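Local coordinates for protein formimidoylglutamase (Bacillus subtilis, PDB 3M1R) that hydrolyses N-formimidoyl-L-glutamate to L-glutamate and formamide in histidine degradation, using two manganese ions per subunit as cofactor, at residues T146-N160 and P171-H185. Sequence-based numbering, arbitrary orientation.
With CA (calcium ion), chain B; CA (calcium ion), chain C.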
loop_
_atom_site.group_PDB
_atom_site.type_symbol
_atom_site.label_atom_id
_atom_site.label_comp_id
_atom_site.label_asym_id
_atom_site.label_seq_id
_atom_site.Cartn_x
_atom_site.Cartn_y
_atom_site.Cartn_z
ATOM N N THR D 146 -28.548 -26.722 27.339
ATOM C CA THR D 146 -28.741 -27.045 25.930
ATOM C C THR D 146 -28.783 -25.791 25.055
ATOM O O THR D 146 -29.694 -24.969 25.157
ATOM C CB THR D 146 -30.014 -27.865 25.714
ATOM O OG1 THR D 146 -29.914 -29.088 26.452
ATOM C CG2 THR D 146 -30.180 -28.189 24.242
ATOM N N THR D 147 -27.796 -25.662 24.182
ATOM C CA THR D 147 -27.604 -24.427 23.435
ATOM C C THR D 147 -27.796 -24.625 21.933
ATOM O O THR D 147 -27.335 -25.612 21.355
ATOM C CB THR D 147 -26.200 -23.848 23.728
ATOM O OG1 THR D 147 -26.055 -23.673 25.143
ATOM C CG2 THR D 147 -25.982 -22.504 23.027
ATOM N N ALA D 148 -28.502 -23.694 21.308
ATOM C CA ALA D 148 -28.585 -23.660 19.858
ATOM C C ALA D 148 -27.504 -22.716 19.352
ATOM O O ALA D 148 -27.211 -21.718 20.008
ATOM C CB ALA D 148 -29.925 -23.169 19.425
ATOM N N VAL D 149 -26.930 -23.020 18.191
ATOM C CA VAL D 149 -25.918 -22.147 17.592
ATOM C C VAL D 149 -26.412 -21.649 16.248
ATOM O O VAL D 149 -26.784 -22.444 15.375
ATOM C CB VAL D 149 -24.550 -22.853 17.398
ATOM C CG1 VAL D 149 -23.501 -21.879 16.797
ATOM C CG2 VAL D 149 -24.042 -23.443 18.709
ATOM N N ILE D 150 -26.452 -20.328 16.100
ATOM C CA ILE D 150 -26.660 -19.725 14.799
ATOM C C ILE D 150 -25.297 -19.301 14.259
ATOM O O ILE D 150 -24.677 -18.361 14.768
ATOM C CB ILE D 150 -27.627 -18.546 14.872
ATOM C CG1 ILE D 150 -29.017 -19.056 15.278
ATOM C CG2 ILE D 150 -27.699 -17.818 13.533
ATOM C CD1 ILE D 150 -29.962 -17.971 15.673
ATOM N N GLN D 151 -24.840 -20.031 13.243
ATOM C CA GLN D 151 -23.513 -19.852 12.649
ATOM C C GLN D 151 -23.647 -19.132 11.304
ATOM O O GLN D 151 -24.166 -19.705 10.343
ATOM C CB GLN D 151 -22.852 -21.231 12.473
ATOM C CG GLN D 151 -21.536 -21.266 11.680
ATOM C CD GLN D 151 -21.075 -22.698 11.354
ATOM O OE1 GLN D 151 -21.729 -23.681 11.721
ATOM N NE2 GLN D 151 -19.956 -22.810 10.654
ATOM N N PHE D 152 -23.228 -17.866 11.249
ATOM C CA PHE D 152 -23.147 -17.157 9.975
ATOM C C PHE D 152 -21.814 -17.526 9.324
ATOM O O PHE D 152 -20.743 -17.268 9.885
ATOM C CB PHE D 152 -23.244 -15.646 10.173
ATOM C CG PHE D 152 -24.630 -15.166 10.521
ATOM C CD1 PHE D 152 -25.539 -14.853 9.527
ATOM C CD2 PHE D 152 -25.014 -15.028 11.837
ATOM C CE1 PHE D 152 -26.799 -14.415 9.848
ATOM C CE2 PHE D 152 -26.286 -14.599 12.166
ATOM C CZ PHE D 152 -27.173 -14.284 11.176
ATOM N N ASP D 153 -21.878 -18.149 8.154
ATOM C CA ASP D 153 -20.680 -18.708 7.549
ATOM C C ASP D 153 -20.857 -19.085 6.085
ATOM O O ASP D 153 -21.911 -19.608 5.690
ATOM C CB ASP D 153 -20.226 -19.951 8.342
ATOM C CG ASP D 153 -18.727 -20.072 8.391
ATOM O OD1 ASP D 153 -18.131 -19.856 7.329
ATOM O OD2 ASP D 153 -18.150 -20.360 9.463
ATOM N N ALA D 154 -19.824 -18.816 5.279
ATOM C CA ALA D 154 -19.755 -19.379 3.938
ATOM C C ALA D 154 -19.410 -20.867 4.002
ATOM O O ALA D 154 -19.651 -21.584 3.041
ATOM C CB ALA D 154 -18.681 -18.640 3.067
ATOM N N HIS D 155 -18.818 -21.317 5.114
ATOM C CA HIS D 155 -18.271 -22.679 5.208
ATOM C C HIS D 155 -18.864 -23.475 6.355
ATOM O O HIS D 155 -19.202 -22.911 7.391
ATOM C CB HIS D 155 -16.757 -22.652 5.423
ATOM C CG HIS D 155 -16.047 -21.627 4.605
ATOM N ND1 HIS D 155 -15.975 -20.302 4.983
ATOM C CD2 HIS D 155 -15.400 -21.717 3.426
ATOM C CE1 HIS D 155 -15.286 -19.627 4.086
ATOM N NE2 HIS D 155 -14.932 -20.454 3.122
ATOM N N HIS D 156 -18.920 -24.798 6.181
ATOM C CA HIS D 156 -19.476 -25.703 7.189
ATOM C C HIS D 156 -18.627 -25.729 8.451
ATOM O O HIS D 156 -19.158 -25.814 9.563
ATOM C CB HIS D 156 -19.610 -27.126 6.635
ATOM C CG HIS D 156 -20.644 -27.262 5.558
ATOM N ND1 HIS D 156 -21.983 -27.027 5.778
ATOM C CD2 HIS D 156 -20.534 -27.616 4.255
ATOM C CE1 HIS D 156 -22.655 -27.219 4.656
ATOM N NE2 HIS D 156 -21.797 -27.580 3.715
ATOM N N ASP D 157 -17.311 -25.640 8.270
ATOM C CA ASP D 157 -16.349 -25.719 9.371
ATOM C C ASP D 157 -16.416 -27.012 10.147
ATOM O O ASP D 157 -16.351 -27.001 11.377
ATOM C CB ASP D 157 -16.515 -24.571 10.354
ATOM C CG ASP D 157 -15.806 -23.326 9.908
ATOM O OD1 ASP D 157 -15.243 -23.324 8.786
ATOM O OD2 ASP D 157 -15.798 -22.350 10.688
ATOM N N VAL D 158 -16.534 -28.116 9.423
ATOM C CA VAL D 158 -16.500 -29.428 10.026
ATOM C C VAL D 158 -15.280 -30.227 9.545
ATOM O O VAL D 158 -15.361 -31.450 9.368
ATOM C CB VAL D 158 -17.797 -30.198 9.712
ATOM C CG1 VAL D 158 -18.989 -29.579 10.476
ATOM C CG2 VAL D 158 -18.051 -30.221 8.208
ATOM N N ARG D 159 -14.156 -29.536 9.341
ATOM C CA ARG D 159 -12.935 -30.167 8.826
ATOM C C ARG D 159 -12.405 -31.273 9.735
ATOM O O ARG D 159 -12.530 -31.185 10.956
ATOM C CB ARG D 159 -11.825 -29.128 8.610
ATOM C CG ARG D 159 -11.782 -28.515 7.220
ATOM C CD ARG D 159 -10.604 -27.555 7.087
ATOM N NE ARG D 159 -10.607 -26.846 5.809
ATOM C CZ ARG D 159 -9.848 -27.171 4.763
ATOM N NH1 ARG D 159 -9.924 -26.464 3.644
ATOM N NH2 ARG D 159 -9.011 -28.197 4.836
ATOM N N ASN D 160 -11.796 -32.302 9.141
ATOM C CA ASN D 160 -11.190 -33.372 9.936
ATOM C C ASN D 160 -10.046 -32.811 10.777
ATOM O O ASN D 160 -9.379 -31.861 10.368
ATOM C CB ASN D 160 -10.717 -34.536 9.053
ATOM C CG ASN D 160 -9.464 -34.197 8.247
ATOM O OD1 ASN D 160 -8.359 -34.115 8.792
ATOM N ND2 ASN D 160 -9.633 -34.008 6.941
ATOM N N PRO D 171 -13.854 -26.358 14.246
ATOM C CA PRO D 171 -14.558 -26.176 15.522
ATOM C C PRO D 171 -15.826 -27.009 15.603
ATOM O O PRO D 171 -16.086 -27.641 16.627
ATOM C CB PRO D 171 -14.958 -24.699 15.513
ATOM C CG PRO D 171 -14.285 -24.088 14.356
ATOM C CD PRO D 171 -13.963 -25.164 13.388
ATOM N N PHE D 172 -16.611 -27.011 14.533
ATOM C CA PHE D 172 -17.924 -27.638 14.604
ATOM C C PHE D 172 -17.909 -29.161 14.501
ATOM O O PHE D 172 -18.817 -29.825 15.009
ATOM C CB PHE D 172 -18.898 -27.001 13.618
ATOM C CG PHE D 172 -19.289 -25.627 14.007
ATOM C CD1 PHE D 172 -18.646 -24.530 13.460
ATOM C CD2 PHE D 172 -20.261 -25.424 14.974
ATOM C CE1 PHE D 172 -18.998 -23.264 13.854
ATOM C CE2 PHE D 172 -20.609 -24.162 15.362
ATOM C CZ PHE D 172 -19.980 -23.085 14.813
ATOM N N ARG D 173 -16.877 -29.714 13.876
ATOM C CA ARG D 173 -16.688 -31.162 13.916
ATOM C C ARG D 173 -16.376 -31.582 15.351
ATOM O O ARG D 173 -16.896 -32.580 15.848
ATOM C CB ARG D 173 -15.566 -31.606 12.971
ATOM C CG ARG D 173 -15.540 -33.116 12.702
ATOM C CD ARG D 173 -14.546 -33.478 11.598
ATOM N NE ARG D 173 -14.780 -34.829 11.102
ATOM C CZ ARG D 173 -15.255 -35.112 9.893
ATOM N NH1 ARG D 173 -15.435 -36.376 9.531
ATOM N NH2 ARG D 173 -15.539 -34.135 9.043
ATOM N N ARG D 174 -15.522 -30.809 16.014
ATOM C CA ARG D 174 -15.181 -31.082 17.396
ATOM C C ARG D 174 -16.428 -30.993 18.265
ATOM O O ARG D 174 -16.668 -31.868 19.091
ATOM C CB ARG D 174 -14.103 -30.123 17.895
ATOM C CG ARG D 174 -12.686 -30.645 17.695
ATOM C CD ARG D 174 -11.647 -29.713 18.303
ATOM N NE ARG D 174 -10.402 -30.423 18.587
ATOM C CZ ARG D 174 -10.172 -31.105 19.706
ATOM N NH1 ARG D 174 -11.103 -31.170 20.652
ATOM N NH2 ARG D 174 -9.010 -31.722 19.881
ATOM N N LEU D 175 -17.224 -29.943 18.068
ATOM C CA LEU D 175 -18.450 -29.780 18.837
ATOM C C LEU D 175 -19.417 -30.943 18.585
ATOM O O LEU D 175 -19.859 -31.583 19.527
ATOM C CB LEU D 175 -19.109 -28.424 18.543
ATOM C CG LEU D 175 -18.346 -27.197 19.036
ATOM C CD1 LEU D 175 -18.728 -25.958 18.244
ATOM C CD2 LEU D 175 -18.551 -26.967 20.526
ATOM N N LEU D 176 -19.731 -31.223 17.319
ATOM C CA LEU D 176 -20.641 -32.328 16.980
ATOM C C LEU D 176 -20.158 -33.698 17.476
ATOM O O LEU D 176 -20.904 -34.441 18.136
ATOM C CB LEU D 176 -20.878 -32.392 15.471
ATOM C CG LEU D 176 -22.091 -31.657 14.904
ATOM C CD1 LEU D 176 -22.911 -31.050 16.011
ATOM C CD2 LEU D 176 -21.663 -30.599 13.939
ATOM N N ASP D 177 -18.909 -34.030 17.163
ATOM C CA ASP D 177 -18.350 -35.323 17.549
ATOM C C ASP D 177 -18.414 -35.536 19.062
ATOM O O ASP D 177 -18.737 -36.629 19.529
ATOM C CB ASP D 177 -16.909 -35.471 17.044
ATOM C CG ASP D 177 -16.834 -35.791 15.550
ATOM O OD1 ASP D 177 -17.874 -36.159 14.963
ATOM O OD2 ASP D 177 -15.730 -35.694 14.964
ATOM N N GLU D 178 -18.125 -34.482 19.820
ATOM C CA GLU D 178 -18.015 -34.605 21.267
ATOM C C GLU D 178 -19.370 -34.442 21.955
ATOM O O GLU D 178 -19.482 -34.579 23.173
ATOM C CB GLU D 178 -16.989 -33.605 21.802
ATOM C CG GLU D 178 -15.584 -33.879 21.283
ATOM C CD GLU D 178 -14.582 -32.814 21.683
ATOM O OE1 GLU D 178 -14.859 -32.060 22.639
ATOM O OE2 GLU D 178 -13.512 -32.738 21.038
ATOM N N GLU D 179 -20.388 -34.151 21.147
ATOM C CA GLU D 179 -21.766 -33.997 21.609
ATOM C C GLU D 179 -21.971 -32.799 22.526
ATOM O O GLU D 179 -22.836 -32.815 23.397
ATOM C CB GLU D 179 -22.242 -35.269 22.297
ATOM C CG GLU D 179 -21.989 -36.514 21.487
ATOM C CD GLU D 179 -22.643 -37.721 22.100
ATOM O OE1 GLU D 179 -21.909 -38.603 22.596
ATOM O OE2 GLU D 179 -23.891 -37.778 22.092
ATOM N N ILE D 180 -21.181 -31.753 22.315
ATOM C CA ILE D 180 -21.313 -30.540 23.106
ATOM C C ILE D 180 -22.602 -29.829 22.707
ATOM O O ILE D 180 -23.337 -29.331 23.556
ATOM C CB ILE D 180 -20.081 -29.634 22.943
ATOM C CG1 ILE D 180 -18.837 -30.370 23.455
ATOM C CG2 ILE D 180 -20.275 -28.315 23.687
ATOM C CD1 ILE D 180 -17.511 -29.738 23.046
ATOM N N ILE D 181 -22.875 -29.798 21.409
ATOM C CA ILE D 181 -24.172 -29.364 20.915
ATOM C C ILE D 181 -24.670 -30.428 19.967
ATOM O O ILE D 181 -23.911 -31.306 19.564
ATOM C CB ILE D 181 -24.104 -28.034 20.149
ATOM C CG1 ILE D 181 -23.247 -28.192 18.892
ATOM C CG2 ILE D 181 -23.634 -26.895 21.067
ATOM C CD1 ILE D 181 -23.199 -26.936 18.021
ATOM N N GLU D 182 -25.943 -30.358 19.615
ATOM C CA GLU D 182 -26.515 -31.338 18.700
ATOM C C GLU D 182 -26.604 -30.750 17.302
ATOM O O GLU D 182 -26.819 -29.552 17.140
ATOM C CB GLU D 182 -27.896 -31.801 19.181
ATOM C CG GLU D 182 -27.862 -32.932 20.201
ATOM C CD GLU D 182 -29.246 -33.291 20.716
ATOM O OE1 GLU D 182 -30.242 -32.883 20.080
ATOM O OE2 GLU D 182 -29.340 -33.978 21.757
ATOM N N GLY D 183 -26.434 -31.599 16.296
ATOM C CA GLY D 183 -26.475 -31.168 14.910
ATOM C C GLY D 183 -27.734 -30.417 14.511
ATOM O O GLY D 183 -27.667 -29.410 13.794
ATOM N N GLN D 184 -28.886 -30.887 14.978
ATOM C CA GLN D 184 -30.141 -30.253 14.589
ATOM C C GLN D 184 -30.405 -28.943 15.329
ATOM O O GLN D 184 -31.384 -28.260 15.046
ATOM C CB GLN D 184 -31.319 -31.203 14.750
ATOM C CG GLN D 184 -31.759 -31.406 16.183
ATOM C CD GLN D 184 -31.147 -32.634 16.806
ATOM O OE1 GLN D 184 -30.060 -33.067 16.415
ATOM N NE2 GLN D 184 -31.847 -33.215 17.777
ATOM N N HIS D 185 -29.535 -28.597 16.273
ATOM C CA HIS D 185 -29.637 -27.317 16.978
ATOM C C HIS D 185 -28.668 -26.303 16.407
ATOM O O HIS D 185 -28.475 -25.237 16.984
ATOM C CB HIS D 185 -29.329 -27.489 18.458
ATOM C CG HIS D 185 -30.176 -28.518 19.126
ATOM N ND1 HIS D 185 -29.759 -29.214 20.240
ATOM C CD2 HIS D 185 -31.416 -28.977 18.833
ATOM C CE1 HIS D 185 -30.711 -30.054 20.607
ATOM N NE2 HIS D 185 -31.725 -29.932 19.770
HETATM CA CA CA B . -15.911 -19.102 7.020
HETATM CA CA CA C . -15.573 -20.694 8.887
#
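Thr146 meets His185 where strand 147-152 begins, its CG2 methyl 4.1 Å from CE1 of the imidazole. Three residues on, the amide of Val149 donates to the backbone O of His185 (N to O 3.0 Å), which ties this strand to the entry of its parallel neighbour 186-191. The two methyls of Val149 part company: with CG1 anti to the backbone N (chi1 -179°), that branch touches Phe172 CE2, while CG2 packs on Ile181 CD1 at 3.7 Å. Gln151 extends toward the helix and lays its amide over one face of the Phe172 ring, the planes 12° apart and OE1 3.4 Å above the ring centre. Its NE2 points in the amide plane to Asp153 OD2 and His156 O, two long but straight bonds, and OE1 is hydrogen-bonded to Gln188. With an alanine in place of Gln151, that face of Phe172 would probably lose its stacked amide and Asp153 OD2 this donor. Asp153 bridges both calcium ions seen in this structure; Asn130 and both carboxylate oxygens of Asp157 bind one, His155 ND1 and Asp247 the other, and Asp245 both. The carbonyl of Asp157 receives Phe172 N at 3.2 Å, in the first turn of helix 171-178, while Asp157 CB lies at the edge of the phenyl ring. Val158 O is met head-on by Arg173 NH2 (2.7 Å), whose extended chain passes Arg159 O and Asn160. Arg159 itself turns to Asp19 of the second subunit. The contact thus packs the helix of a beta-alpha-beta unit of the arginase fold against its first strand and the metal-binding loop that follows, and the amide of Gln151 links the Phe172 stack to Asp153 OD2, which probably fixes the orientation of the bridging carboxylate.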